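Local coordinates for Bm4233, isoform b (Brugia malayi, PDB 6ANY), which is a venom allergen-like protein of the CAP superfamily that probably binds and transports sterols and is a vaccine candidate for lymphatic filariasis, at residues C66-S71 / A85-E90; K105-E110 / A162-S167; E90-L95 / I150-D155; G5-P10 / W62-V67; Q11-I16 / Q54-A59. All coordinates share one frame; numbering follows the deposited sequence.

Contact 1: C66-S71 / A85-E90; sequences CVFGHS and AYWSSE
Ala85 brings its methyl group against Phe68, with Ala85 CB 3.6 Å from Phe68 CD1. Its small methyl suits a place between two rings: the same CB also lies over one face of the Trp87 indole, 3.5 Å from that plane and offset toward its rim. The methyl thus fills the corner between two aromatic groups. Tyr86 follows with its side chain on the other side of the strand, where it touches Leu95. Strand 80-87 is an outermost strand of the central sheet of the CAP alpha-beta-alpha sandwich, and residues 66-71 belong to the loop that leads from helix 53-63 back to it; Phe68 also packs on Val83 of that strand. Trp87 comes next and makes a T-shaped (edge-to-face) pair with Phe68: the ring centroids are 5.0 Å apart and the planes stand at 79°. The benzene edge of the indole does the touching. Trp87 CH2 sits over the centre of the Phe68 ring, 3.8 Å above its plane, while Trp87 CZ2 approaches Phe68 CG at 3.8 Å. The Phe68 ring is placed for this by a CG anti to the backbone N (chi1 -178°), beside the carbonyl carbon. Phe68 is also the centre of an inverse gamma turn, with a weak bond from Gly69 N to Val67 O. Past the strand, Ser88 OG accepts from Glu90 N at 3.1 Å in an ST turn.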
# COMPACT_ATOMS: atom_id res chain seq x y z
N CYS A 66 14.34 13.71 3.25
CA CYS A 66 15.33 12.84 2.64
C CYS A 66 15.96 11.89 3.68
O CYS A 66 17.17 11.68 3.73
CB CYS A 66 16.38 13.66 1.92
SG CYS A 66 15.74 14.47 0.45
N VAL A 67 15.11 11.30 4.51
CA VAL A 67 15.58 10.36 5.49
C VAL A 67 14.95 9.05 5.23
O VAL A 67 13.69 8.92 5.23
CB VAL A 67 15.16 10.82 6.91
CG1 VAL A 67 15.52 9.77 7.94
CG2 VAL A 67 15.89 12.13 7.32
N PHE A 68 15.78 8.01 5.07
CA PHE A 68 15.29 6.66 4.90
C PHE A 68 14.94 6.10 6.25
O PHE A 68 15.78 5.43 6.91
CB PHE A 68 16.35 5.78 4.22
CG PHE A 68 15.89 4.39 3.97
CD1 PHE A 68 14.77 4.13 3.13
CD2 PHE A 68 16.50 3.31 4.58
CE1 PHE A 68 14.33 2.83 2.92
CE2 PHE A 68 16.07 1.97 4.34
CZ PHE A 68 15.00 1.73 3.49
N GLY A 69 13.72 6.36 6.68
CA GLY A 69 13.23 5.86 7.97
C GLY A 69 11.81 6.31 8.20
O GLY A 69 11.24 7.10 7.44
N HIS A 70 11.24 5.86 9.30
CA HIS A 70 9.91 6.28 9.65
C HIS A 70 9.84 7.71 10.22
O HIS A 70 10.71 8.15 10.99
CB HIS A 70 9.28 5.29 10.68
CG HIS A 70 8.71 4.05 10.04
ND1 HIS A 70 7.68 4.11 9.11
CD2 HIS A 70 9.03 2.74 10.18
CE1 HIS A 70 7.38 2.88 8.73
NE2 HIS A 70 8.19 2.03 9.35
N SER A 71 8.72 8.37 9.97
CA SER A 71 8.45 9.62 10.61
C SER A 71 8.15 9.33 12.05
O SER A 71 7.90 8.20 12.39
CB SER A 71 7.36 10.42 9.94
OG SER A 71 6.13 9.77 9.91
N ALA A 85 13.32 3.63 -0.75
CA ALA A 85 14.40 4.43 -1.33
C ALA A 85 15.15 3.70 -2.45
O ALA A 85 15.19 2.47 -2.52
CB ALA A 85 15.40 4.88 -0.30
N TYR A 86 15.68 4.49 -3.35
CA TYR A 86 16.55 4.00 -4.35
C TYR A 86 17.74 4.88 -4.37
O TYR A 86 17.60 6.10 -4.51
CB TYR A 86 15.91 4.09 -5.75
CG TYR A 86 16.67 3.34 -6.77
CD1 TYR A 86 16.47 1.95 -6.95
CD2 TYR A 86 17.60 3.97 -7.56
CE1 TYR A 86 17.17 1.25 -7.92
CE2 TYR A 86 18.33 3.27 -8.54
CZ TYR A 86 18.11 1.91 -8.71
OH TYR A 86 18.79 1.21 -9.69
N TRP A 87 18.92 4.26 -4.28
CA TRP A 87 20.17 4.98 -4.18
C TRP A 87 20.97 4.78 -5.42
O TRP A 87 21.35 3.66 -5.71
CB TRP A 87 20.99 4.53 -2.98
CG TRP A 87 20.39 4.81 -1.71
CD1 TRP A 87 20.57 5.92 -0.96
CD2 TRP A 87 19.60 3.92 -0.93
NE1 TRP A 87 19.87 5.81 0.24
CE2 TRP A 87 19.28 4.57 0.27
CE3 TRP A 87 19.09 2.64 -1.15
CZ2 TRP A 87 18.51 3.99 1.24
CZ3 TRP A 87 18.30 2.07 -0.16
CH2 TRP A 87 18.02 2.76 1.00
N SER A 88 21.22 5.87 -6.15
CA SER A 88 21.99 5.81 -7.38
C SER A 88 23.33 6.58 -7.26
O SER A 88 23.56 7.30 -6.28
CB SER A 88 21.12 6.33 -8.52
OG SER A 88 21.78 6.29 -9.79
N SER A 89 24.24 6.33 -8.21
CA SER A 89 25.46 7.13 -8.40
C SER A 89 25.28 8.20 -9.50
O SER A 89 26.16 8.98 -9.71
CB SER A 89 26.66 6.19 -8.74
OG SER A 89 26.40 5.47 -9.94
N GLU A 90 24.11 8.27 -10.11
CA GLU A 90 23.69 9.30 -11.06
C GLU A 90 22.32 9.89 -10.64
O GLU A 90 21.66 9.43 -9.71
CB GLU A 90 23.47 8.63 -12.43
CG GLU A 90 24.71 8.01 -13.06
CD GLU A 90 24.36 7.18 -14.29
OE1 GLU A 90 23.23 7.35 -14.85
OE2 GLU A 90 25.25 6.36 -14.68

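Contact 2: K105-E110 / A162-S167; sequences KSWWSE and AICHYS
Trp107 reaches from its helix to the strand with the benzene end of its indole; its CG is anti to the carbonyl carbon (chi1 -59°), which sends the ring toward the strand. The apolar and sulfur contacts are made at the ring's edge. Cys164 SG lies 3.7 Å from Trp107 CZ3, close to the ring plane, 86° off the normal of the six-membered ring; this is a sulfur-aromatic contact. Cys164 CB follows at 3.8 Å from Trp107 CZ3, and the disulfide to Cys148 holds the sulfur in place. The contact joins helix 99-108 to strand 159-167 of the central sheet, whose alternate residues Ala162, Cys164 and Tyr166 turn their side chains to the helix. A second kind of approach is that of Ala162 O, 4.0 Å from Trp107 CZ2 and again near the ring plane, where the weakly positive aromatic C-H groups suit an oxygen. Polar groups are settled by neighbours. Tyr166 OH comes obliquely to 3.5 Å from Trp107 CZ3, yet its hydrogen bond is with Asn82; the indole NE1 is bound to Val83 O. Both polar atoms are therefore satisfied by strand 80-87. Within residues 105-110, Ser109 OG donates to Ser106 O at 2.7 Å, on a lone pair in the carbonyl plane.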
# COMPACT_ATOMS: atom_id res chain seq x y z
N LYS A 105 5.94 -2.20 -5.80
CA LYS A 105 6.48 -3.53 -6.20
C LYS A 105 7.46 -4.04 -5.14
O LYS A 105 7.47 -5.22 -4.77
CB LYS A 105 7.19 -3.44 -7.53
CG LYS A 105 6.30 -3.65 -8.72
CD LYS A 105 6.88 -3.08 -10.00
CE LYS A 105 8.11 -3.84 -10.40
NZ LYS A 105 8.81 -3.05 -11.46
N SER A 106 8.25 -3.15 -4.62
CA SER A 106 9.23 -3.50 -3.61
C SER A 106 8.57 -3.94 -2.30
O SER A 106 8.79 -5.01 -1.82
CB SER A 106 10.16 -2.35 -3.34
OG SER A 106 10.99 -2.68 -2.28
N TRP A 107 7.68 -3.14 -1.80
CA TRP A 107 6.89 -3.51 -0.58
C TRP A 107 6.09 -4.79 -0.77
O TRP A 107 6.09 -5.70 0.10
CB TRP A 107 5.95 -2.36 -0.19
CG TRP A 107 6.69 -1.06 0.09
CD1 TRP A 107 7.95 -0.95 0.55
CD2 TRP A 107 6.22 0.28 -0.12
NE1 TRP A 107 8.30 0.39 0.71
CE2 TRP A 107 7.25 1.17 0.29
CE3 TRP A 107 5.04 0.82 -0.62
CZ2 TRP A 107 7.13 2.55 0.21
CZ3 TRP A 107 4.92 2.19 -0.69
CH2 TRP A 107 5.99 3.04 -0.31
N TRP A 108 5.43 -4.86 -1.91
CA TRP A 108 4.57 -5.99 -2.22
C TRP A 108 5.37 -7.27 -2.38
O TRP A 108 4.86 -8.37 -2.02
CB TRP A 108 3.72 -5.72 -3.46
CG TRP A 108 2.61 -6.71 -3.59
CD1 TRP A 108 2.67 -7.95 -4.22
CD2 TRP A 108 1.28 -6.59 -3.05
NE1 TRP A 108 1.45 -8.57 -4.10
CE2 TRP A 108 0.58 -7.76 -3.39
CE3 TRP A 108 0.62 -5.63 -2.29
CZ2 TRP A 108 -0.74 -7.95 -3.07
CZ3 TRP A 108 -0.70 -5.83 -1.97
CH2 TRP A 108 -1.35 -7.00 -2.32
N SER A 109 6.62 -7.16 -2.83
CA SER A 109 7.45 -8.33 -3.07
C SER A 109 7.72 -9.13 -1.79
O SER A 109 8.18 -10.27 -1.85
CB SER A 109 8.83 -7.94 -3.69
OG SER A 109 9.73 -7.38 -2.69
N GLU A 110 7.45 -8.53 -0.63
CA GLU A 110 7.50 -9.26 0.64
C GLU A 110 6.62 -10.50 0.67
O GLU A 110 6.96 -11.48 1.38
CB GLU A 110 7.18 -8.35 1.85
CG GLU A 110 8.26 -7.34 2.13
CD GLU A 110 7.88 -6.30 3.13
OE1 GLU A 110 6.70 -6.23 3.54
OE2 GLU A 110 8.77 -5.51 3.52
N ALA A 162 10.47 7.51 -1.55
CA ALA A 162 9.04 7.53 -1.68
C ALA A 162 8.39 7.14 -0.34
O ALA A 162 8.76 6.16 0.26
CB ALA A 162 8.61 6.59 -2.77
N ILE A 163 7.42 7.92 0.10
CA ILE A 163 6.73 7.68 1.36
C ILE A 163 5.22 7.56 1.08
O ILE A 163 4.64 8.40 0.44
CB ILE A 163 6.94 8.84 2.36
CG1 ILE A 163 8.44 9.21 2.50
CG2 ILE A 163 6.28 8.50 3.68
CD1 ILE A 163 9.34 8.20 3.09
N CYS A 164 4.61 6.50 1.56
CA CYS A 164 3.16 6.33 1.42
C CYS A 164 2.57 6.21 2.81
O CYS A 164 3.12 5.48 3.66
CB CYS A 164 2.82 5.14 0.54
SG CYS A 164 3.02 5.35 -1.23
N HIS A 165 1.48 6.94 3.01
CA HIS A 165 0.61 6.89 4.20
C HIS A 165 -0.74 6.26 3.93
O HIS A 165 -1.37 6.49 2.89
CB HIS A 165 0.41 8.28 4.76
CG HIS A 165 1.61 8.80 5.48
ND1 HIS A 165 1.67 10.08 5.98
CD2 HIS A 165 2.77 8.21 5.81
CE1 HIS A 165 2.82 10.24 6.60
NE2 HIS A 165 3.50 9.12 6.53
N TYR A 166 -1.21 5.46 4.89
CA TYR A 166 -2.43 4.65 4.72
C TYR A 166 -3.36 4.88 5.86
O TYR A 166 -2.92 4.96 7.00
CB TYR A 166 -2.10 3.17 4.66
CG TYR A 166 -0.98 2.79 3.67
CD1 TYR A 166 0.33 3.07 3.94
CD2 TYR A 166 -1.28 2.17 2.47
CE1 TYR A 166 1.34 2.74 3.04
CE2 TYR A 166 -0.33 1.86 1.58
CZ TYR A 166 0.99 2.13 1.85
OH TYR A 166 1.88 1.73 0.89
N SER A 167 -4.66 4.95 5.58
CA SER A 167 -5.66 5.13 6.63
C SER A 167 -6.96 4.41 6.29
O SER A 167 -7.45 4.50 5.16
CB SER A 167 -5.93 6.62 6.86
OG SER A 167 -6.96 6.81 7.81

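Contact 3: E90-L95 / I150-D155; sequences ESVEKL and IATNCD
Val92 lays its CG2 methyl against Thr152, 3.7 Å from Thr152 O and 3.9 Å from both CB and CG2 of the threonine, a branched side chain packed alongside another. Next to this packing Glu93 comes in at about a right angle to Thr152. Its chain is bent at chi2 (-47°), which folds the carboxylate back to the strand, and Thr152 OG1 donates to Glu93 OE2 at 2.7 Å. The hydroxyl meets that oxygen on the syn side, 19° out of the carboxylate plane. Threonine suits the place because its hydroxyl serves two partners, the second being Arg96 NH1, while its carbon atoms still face Val92. A water bridges the same two residues, 2.7 Å from Glu93 OE2 and 2.8 Å from Thr152 O. On the loop, Ser91 OG accepts from Glu93 N in an ST turn that sets the glutamate's backbone. Val92 also packs on Leu160 of the next strand and is bonded through its backbone to Gly157. The loop from strand 80-87 to helix 99-108 is thereby fastened to the turn end of the beta hairpin formed by strands 145-153 and 159-167, the central pair of the CAP sheet.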
# COMPACT_ATOMS: atom_id res chain seq x y z
N GLU A 90 24.11 8.27 -10.11
CA GLU A 90 23.69 9.30 -11.06
C GLU A 90 22.32 9.89 -10.64
O GLU A 90 21.66 9.43 -9.71
CB GLU A 90 23.47 8.63 -12.43
CG GLU A 90 24.71 8.01 -13.06
CD GLU A 90 24.36 7.18 -14.29
OE1 GLU A 90 23.23 7.35 -14.85
OE2 GLU A 90 25.25 6.36 -14.68
N SER A 91 21.87 10.87 -11.40
CA SER A 91 20.60 11.53 -11.17
C SER A 91 19.46 10.55 -11.23
O SER A 91 19.41 9.70 -12.11
CB SER A 91 20.33 12.60 -12.24
OG SER A 91 19.00 13.09 -12.08
N VAL A 92 18.54 10.68 -10.29
CA VAL A 92 17.31 9.86 -10.27
C VAL A 92 16.08 10.50 -10.92
O VAL A 92 14.96 10.00 -10.75
CB VAL A 92 17.00 9.39 -8.82
CG1 VAL A 92 18.20 8.60 -8.31
CG2 VAL A 92 16.68 10.53 -7.87
N GLU A 93 16.26 11.59 -11.67
CA GLU A 93 15.08 12.35 -12.19
C GLU A 93 14.27 11.50 -13.12
O GLU A 93 13.02 11.64 -13.16
CB GLU A 93 15.46 13.68 -12.89
CG GLU A 93 15.44 14.97 -12.04
CD GLU A 93 14.19 15.16 -11.16
OE1 GLU A 93 13.12 15.50 -11.74
OE2 GLU A 93 14.31 15.00 -9.88
N LYS A 94 14.96 10.66 -13.88
CA LYS A 94 14.31 9.70 -14.74
C LYS A 94 13.44 8.65 -13.99
O LYS A 94 12.64 7.95 -14.64
CB LYS A 94 15.36 8.96 -15.54
CG LYS A 94 16.23 9.83 -16.44
CD LYS A 94 16.10 9.52 -17.94
CE LYS A 94 16.69 10.65 -18.82
NZ LYS A 94 18.16 10.57 -19.13
N LEU A 95 13.67 8.46 -12.67
CA LEU A 95 12.95 7.48 -11.89
C LEU A 95 11.79 8.08 -11.19
O LEU A 95 11.00 7.32 -10.61
CB LEU A 95 13.87 6.77 -10.87
CG LEU A 95 15.19 6.18 -11.38
CD1 LEU A 95 16.01 5.70 -10.22
CD2 LEU A 95 14.92 5.08 -12.41
N ILE A 150 7.00 12.12 -2.63
CA ILE A 150 8.22 11.73 -3.31
C ILE A 150 9.26 12.84 -3.29
O ILE A 150 8.96 14.05 -3.53
CB ILE A 150 7.88 11.37 -4.76
CG1 ILE A 150 7.04 10.08 -4.79
CG2 ILE A 150 9.15 11.14 -5.57
CD1 ILE A 150 6.34 9.84 -6.14
N ALA A 151 10.50 12.43 -3.10
CA ALA A 151 11.64 13.37 -3.10
C ALA A 151 12.71 12.81 -3.99
O ALA A 151 13.12 11.70 -3.79
CB ALA A 151 12.19 13.56 -1.70
N THR A 152 13.18 13.58 -4.96
CA THR A 152 14.30 13.19 -5.80
C THR A 152 15.48 14.12 -5.78
O THR A 152 16.39 14.00 -6.62
CB THR A 152 13.82 13.06 -7.27
OG1 THR A 152 13.06 14.22 -7.65
CG2 THR A 152 12.99 11.84 -7.41
N ASN A 153 15.48 15.04 -4.84
CA ASN A 153 16.60 15.98 -4.64
C ASN A 153 17.59 15.49 -3.63
O ASN A 153 18.66 16.09 -3.49
CB ASN A 153 16.14 17.35 -4.17
CG ASN A 153 15.41 17.25 -2.88
OD1 ASN A 153 14.34 16.67 -2.85
ND2 ASN A 153 15.96 17.81 -1.81
N CYS A 154 17.27 14.38 -2.94
CA CYS A 154 18.10 13.81 -1.88
C CYS A 154 19.49 13.46 -2.41
O CYS A 154 19.63 13.04 -3.58
CB CYS A 154 17.40 12.60 -1.34
SG CYS A 154 15.64 12.90 -0.85
N ASP A 155 20.52 13.69 -1.58
CA ASP A 155 21.92 13.41 -1.96
C ASP A 155 22.34 13.98 -3.29
O ASP A 155 22.74 13.24 -4.21
CB ASP A 155 22.14 11.88 -1.99
CG ASP A 155 22.05 11.27 -0.62
OD1 ASP A 155 22.42 11.96 0.32
OD2 ASP A 155 21.55 10.14 -0.45
O HOH W 1 16.82 14.31 -9.34

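Contact 4: G5-P10 / W62-V67; sequences GGRLTP and WANQCV
At the surface of the CAP domain the N-terminal segment that leads into helix 10-28 meets the place where helix 53-63 gives way to a type I turn, and the contact is carried by Arg7 and Asn64. The two side chains come from opposite directions. Arg7 has CG anti to its carbonyl carbon (chi1 -55°) and is extended from CG to NE, a chain that carries the guanidinium out to the asparagine. Asn64 ND2 lies over one face of the Arg7 guanidinium, 3.9 Å from Arg7 CZ, and the amide and guanidinium planes are 39° apart. Asn64 OD1 stands 3.3 Å from Arg7 NH1. A clearer link is made by a water: it accepts from Arg7 NH1 at 2.7 Å, lying in the guanidinium plane, and donates to Asn64 OD1 at 2.8 Å. The same OD1 is bonded to Gln60 NE2, one turn earlier on the helix, which probably steadies the amide. The backbone is tied down on both sides of the contact: Arg7 O accepts from Arg96 NH2, Thr9 at the N-cap position of helix 10-28 bonds through OG1 to Gln12 N, and in the turn Cys66 N bonds to Ala63 O at 3.0 Å. The cysteine, with positive phi, is in turn disulfide-bonded to Cys154. A long arginine and a short neutral amide suit this surface position; with the one clear bonded link running through a water, the attraction is probably modest.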
# COMPACT_ATOMS: atom_id res chain seq x y z
N GLY A 5 -1.24 22.26 -3.94
CA GLY A 5 0.05 22.33 -3.28
C GLY A 5 0.88 21.07 -3.32
O GLY A 5 1.86 21.01 -2.66
N GLY A 6 0.47 20.03 -4.02
CA GLY A 6 1.23 18.81 -4.08
C GLY A 6 2.41 18.83 -5.04
O GLY A 6 2.52 19.65 -5.96
N ARG A 7 3.30 17.88 -4.83
CA ARG A 7 4.53 17.77 -5.63
C ARG A 7 4.50 16.52 -6.49
O ARG A 7 5.50 16.18 -7.11
CB ARG A 7 5.73 17.74 -4.71
CG ARG A 7 5.72 18.93 -3.80
CD ARG A 7 7.00 19.11 -3.09
NE ARG A 7 7.03 20.40 -2.45
CZ ARG A 7 8.06 20.87 -1.77
NH1 ARG A 7 9.14 20.12 -1.58
NH2 ARG A 7 7.99 22.09 -1.27
N LEU A 8 3.37 15.84 -6.48
CA LEU A 8 3.17 14.72 -7.38
C LEU A 8 2.33 15.15 -8.56
O LEU A 8 1.55 16.11 -8.46
CB LEU A 8 2.46 13.59 -6.59
CG LEU A 8 3.37 12.49 -6.04
CD1 LEU A 8 4.06 12.96 -4.77
CD2 LEU A 8 2.58 11.23 -5.73
N THR A 9 2.42 14.42 -9.66
CA THR A 9 1.53 14.67 -10.79
C THR A 9 0.26 13.85 -10.62
O THR A 9 0.27 12.93 -9.86
CB THR A 9 2.17 14.27 -12.11
OG1 THR A 9 2.50 12.85 -12.07
CG2 THR A 9 3.39 15.15 -12.39
N PRO A 10 -0.83 14.20 -11.32
CA PRO A 10 -2.02 13.41 -11.25
C PRO A 10 -1.81 11.98 -11.66
O PRO A 10 -2.38 11.06 -11.01
CB PRO A 10 -2.98 14.11 -12.20
CG PRO A 10 -2.51 15.58 -12.18
CD PRO A 10 -1.05 15.48 -12.06
N TRP A 62 7.22 14.32 5.07
CA TRP A 62 8.25 13.45 5.50
C TRP A 62 9.28 13.15 4.44
O TRP A 62 10.46 13.23 4.73
CB TRP A 62 7.69 12.18 6.15
CG TRP A 62 8.77 11.33 6.66
CD1 TRP A 62 9.13 10.11 6.19
CD2 TRP A 62 9.71 11.67 7.68
NE1 TRP A 62 10.22 9.65 6.89
CE2 TRP A 62 10.57 10.57 7.83
CE3 TRP A 62 9.84 12.77 8.55
CZ2 TRP A 62 11.57 10.53 8.78
CZ3 TRP A 62 10.86 12.75 9.49
CH2 TRP A 62 11.71 11.63 9.59
N ALA A 63 8.85 12.96 3.20
CA ALA A 63 9.73 12.74 2.08
C ALA A 63 10.73 13.85 1.85
O ALA A 63 11.88 13.60 1.50
CB ALA A 63 8.89 12.53 0.80
N ASN A 64 10.28 15.09 2.01
CA ASN A 64 11.13 16.29 1.96
C ASN A 64 12.34 16.23 2.87
O ASN A 64 13.30 16.87 2.57
CB ASN A 64 10.27 17.54 2.35
CG ASN A 64 9.25 17.91 1.27
OD1 ASN A 64 9.29 17.36 0.16
ND2 ASN A 64 8.33 18.79 1.57
N GLN A 65 12.29 15.47 3.97
CA GLN A 65 13.44 15.33 4.87
C GLN A 65 14.59 14.53 4.30
O GLN A 65 15.69 14.68 4.81
CB GLN A 65 13.04 14.69 6.20
CG GLN A 65 11.98 15.40 6.98
CD GLN A 65 12.27 16.84 7.17
OE1 GLN A 65 13.32 17.23 7.70
NE2 GLN A 65 11.34 17.68 6.72
N CYS A 66 14.34 13.71 3.25
CA CYS A 66 15.33 12.84 2.64
C CYS A 66 15.96 11.89 3.68
O CYS A 66 17.17 11.68 3.73
CB CYS A 66 16.38 13.66 1.92
SG CYS A 66 15.74 14.47 0.45
N VAL A 67 15.11 11.30 4.51
CA VAL A 67 15.58 10.36 5.49
C VAL A 67 14.95 9.05 5.23
O VAL A 67 13.69 8.92 5.23
CB VAL A 67 15.16 10.82 6.91
CG1 VAL A 67 15.52 9.77 7.94
CG2 VAL A 67 15.89 12.13 7.32
O HOH W 2 10.30 17.86 -2.44

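Contact 5: Q11-I16 / Q54-A59; sequences QQRKDI and QLENSA
Arg13 and Glu56 cross at about a right angle between helices 10-28 and 53-63, on one side of the central CAP sheet, and make a buried, two-pronged salt bridge. Arg13 grips the carboxylate side-on, NE and NH2 each taking one oxygen. Arg13 NE donates to Glu56 OE1 at 2.7 Å with an angle of 165°, onto the syn lone pair and close to the guanidinium plane. Arg13 NH2 donates to Glu56 OE2 at 2.9 Å, less straight and 21° out of the carboxylate plane, in keeping with the 41° between the two planes. Both chains are extended, which lets these long residues meet with the CA atoms of Arg13 and Glu56 9.3 Å apart. The charges have further partners: Arg13 NH1 reaches Phe1 O, and Glu56 OE1 also accepts from Trp51 NE1, so a buried ion pair is bonded on several sides and both groups are probably kept ionised. Near them lies Cys3, whose disulfide to Cys53 ties the N-terminal segment to the start of helix 53-63. On that helix Ser58 OG and Ala59 N approach Leu55 O from the same face of its plane, Ser58 OG at 3.0 Å.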
# COMPACT_ATOMS: atom_id res chain seq x y z
N GLN A 11 -1.01 11.79 -12.69
CA GLN A 11 -0.70 10.47 -13.18
C GLN A 11 0.07 9.57 -12.22
O GLN A 11 -0.23 8.40 -12.04
CB GLN A 11 0.06 10.53 -14.49
CG GLN A 11 0.05 9.17 -15.16
CD GLN A 11 -1.36 8.63 -15.59
OE1 GLN A 11 -2.35 9.42 -15.79
NE2 GLN A 11 -1.46 7.25 -15.70
N GLN A 12 1.02 10.14 -11.54
CA GLN A 12 1.68 9.39 -10.52
C GLN A 12 0.70 8.90 -9.46
O GLN A 12 0.80 7.79 -9.02
CB GLN A 12 2.80 10.21 -9.91
CG GLN A 12 3.50 9.54 -8.73
CD GLN A 12 4.91 9.01 -9.02
OE1 GLN A 12 5.17 7.81 -8.96
NE2 GLN A 12 5.80 9.91 -9.32
N ARG A 13 -0.23 9.74 -9.03
CA ARG A 13 -1.19 9.38 -8.02
C ARG A 13 -2.08 8.25 -8.51
O ARG A 13 -2.25 7.24 -7.85
CB ARG A 13 -2.05 10.57 -7.70
CG ARG A 13 -1.30 11.74 -7.18
CD ARG A 13 -2.24 12.86 -6.84
NE ARG A 13 -1.53 14.01 -6.26
CZ ARG A 13 -1.23 15.13 -6.89
NH1 ARG A 13 -1.63 15.39 -8.13
NH2 ARG A 13 -0.56 16.04 -6.24
N LYS A 14 -2.54 8.38 -9.74
CA LYS A 14 -3.34 7.33 -10.35
C LYS A 14 -2.61 6.01 -10.49
O LYS A 14 -3.15 4.95 -10.22
CB LYS A 14 -3.79 7.70 -11.75
CG LYS A 14 -4.74 8.85 -11.80
CD LYS A 14 -5.09 9.30 -13.23
CE LYS A 14 -4.99 10.82 -13.44
NZ LYS A 14 -6.17 11.34 -14.23
N ASP A 15 -1.37 6.06 -10.96
CA ASP A 15 -0.61 4.83 -11.14
C ASP A 15 -0.43 4.08 -9.78
O ASP A 15 -0.43 2.83 -9.71
CB ASP A 15 0.73 5.15 -11.78
CG ASP A 15 0.60 5.56 -13.24
OD1 ASP A 15 -0.51 5.49 -13.79
OD2 ASP A 15 1.61 6.00 -13.85
N ILE A 16 -0.22 4.85 -8.73
CA ILE A 16 0.00 4.25 -7.42
C ILE A 16 -1.27 3.55 -6.98
O ILE A 16 -1.21 2.40 -6.55
CB ILE A 16 0.36 5.29 -6.38
CG1 ILE A 16 1.81 5.67 -6.56
CG2 ILE A 16 0.07 4.78 -4.95
CD1 ILE A 16 2.18 6.97 -5.88
N GLN A 54 -4.83 14.73 1.82
CA GLN A 54 -4.42 14.90 3.21
C GLN A 54 -3.28 13.95 3.53
O GLN A 54 -2.34 14.36 4.17
CB GLN A 54 -5.63 14.69 4.12
CG GLN A 54 -5.34 14.65 5.61
CD GLN A 54 -6.57 15.00 6.49
OE1 GLN A 54 -7.73 15.19 6.01
NE2 GLN A 54 -6.29 15.18 7.78
N LEU A 55 -3.39 12.69 3.11
CA LEU A 55 -2.36 11.69 3.33
C LEU A 55 -1.09 12.02 2.53
O LEU A 55 0.00 11.85 3.01
CB LEU A 55 -2.84 10.27 3.09
CG LEU A 55 -3.94 9.74 4.05
CD1 LEU A 55 -4.09 8.27 3.81
CD2 LEU A 55 -3.48 10.01 5.48
N GLU A 56 -1.26 12.46 1.29
CA GLU A 56 -0.15 12.89 0.49
C GLU A 56 0.55 14.01 1.14
O GLU A 56 1.75 14.08 1.04
CB GLU A 56 -0.63 13.29 -0.91
CG GLU A 56 0.26 14.28 -1.64
CD GLU A 56 -0.06 14.39 -3.12
OE1 GLU A 56 -1.14 14.04 -3.59
OE2 GLU A 56 0.76 14.91 -3.89
N ASN A 57 -0.18 14.96 1.73
CA ASN A 57 0.50 16.08 2.38
C ASN A 57 1.39 15.64 3.57
O ASN A 57 2.53 16.15 3.72
CB ASN A 57 -0.51 17.20 2.83
CG ASN A 57 -1.20 17.90 1.63
OD1 ASN A 57 -0.72 17.81 0.51
ND2 ASN A 57 -2.38 18.51 1.86
N SER A 58 0.93 14.72 4.40
CA SER A 58 1.74 14.29 5.51
C SER A 58 2.92 13.45 5.01
O SER A 58 4.06 13.57 5.54
CB SER A 58 0.94 13.51 6.55
OG SER A 58 0.24 12.47 5.92
N ALA A 59 2.67 12.60 4.02
CA ALA A 59 3.73 11.76 3.44
C ALA A 59 4.80 12.58 2.74
O ALA A 59 5.97 12.31 2.87
CB ALA A 59 3.14 10.80 2.47

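Contacts 2 and 5 are buried, contact 3 is largely so, and contacts 1 and 4 lie at the surface. Their chemistry follows their places: contact 2 is aromatic and sulfur packing near the chain's centre, contact 5 an ion pair held by two hydrogen bonds, contact 3 a mix of apolar and water-bridged polar groups, contact 1 aromatic at an outer strand, and contact 4 a polar, water-linked pair. Contacts 1, 2 and 3 all reach the same sheet, from strand 80-87 through 159-167 to 145-153. Contacts 4 and 5 share helix 53-63, and the Cys66-Cys154 disulfide joins contacts 1 and 4 to contact 3. Contacts 2 and 5 meet where His165 bonds to Ser58.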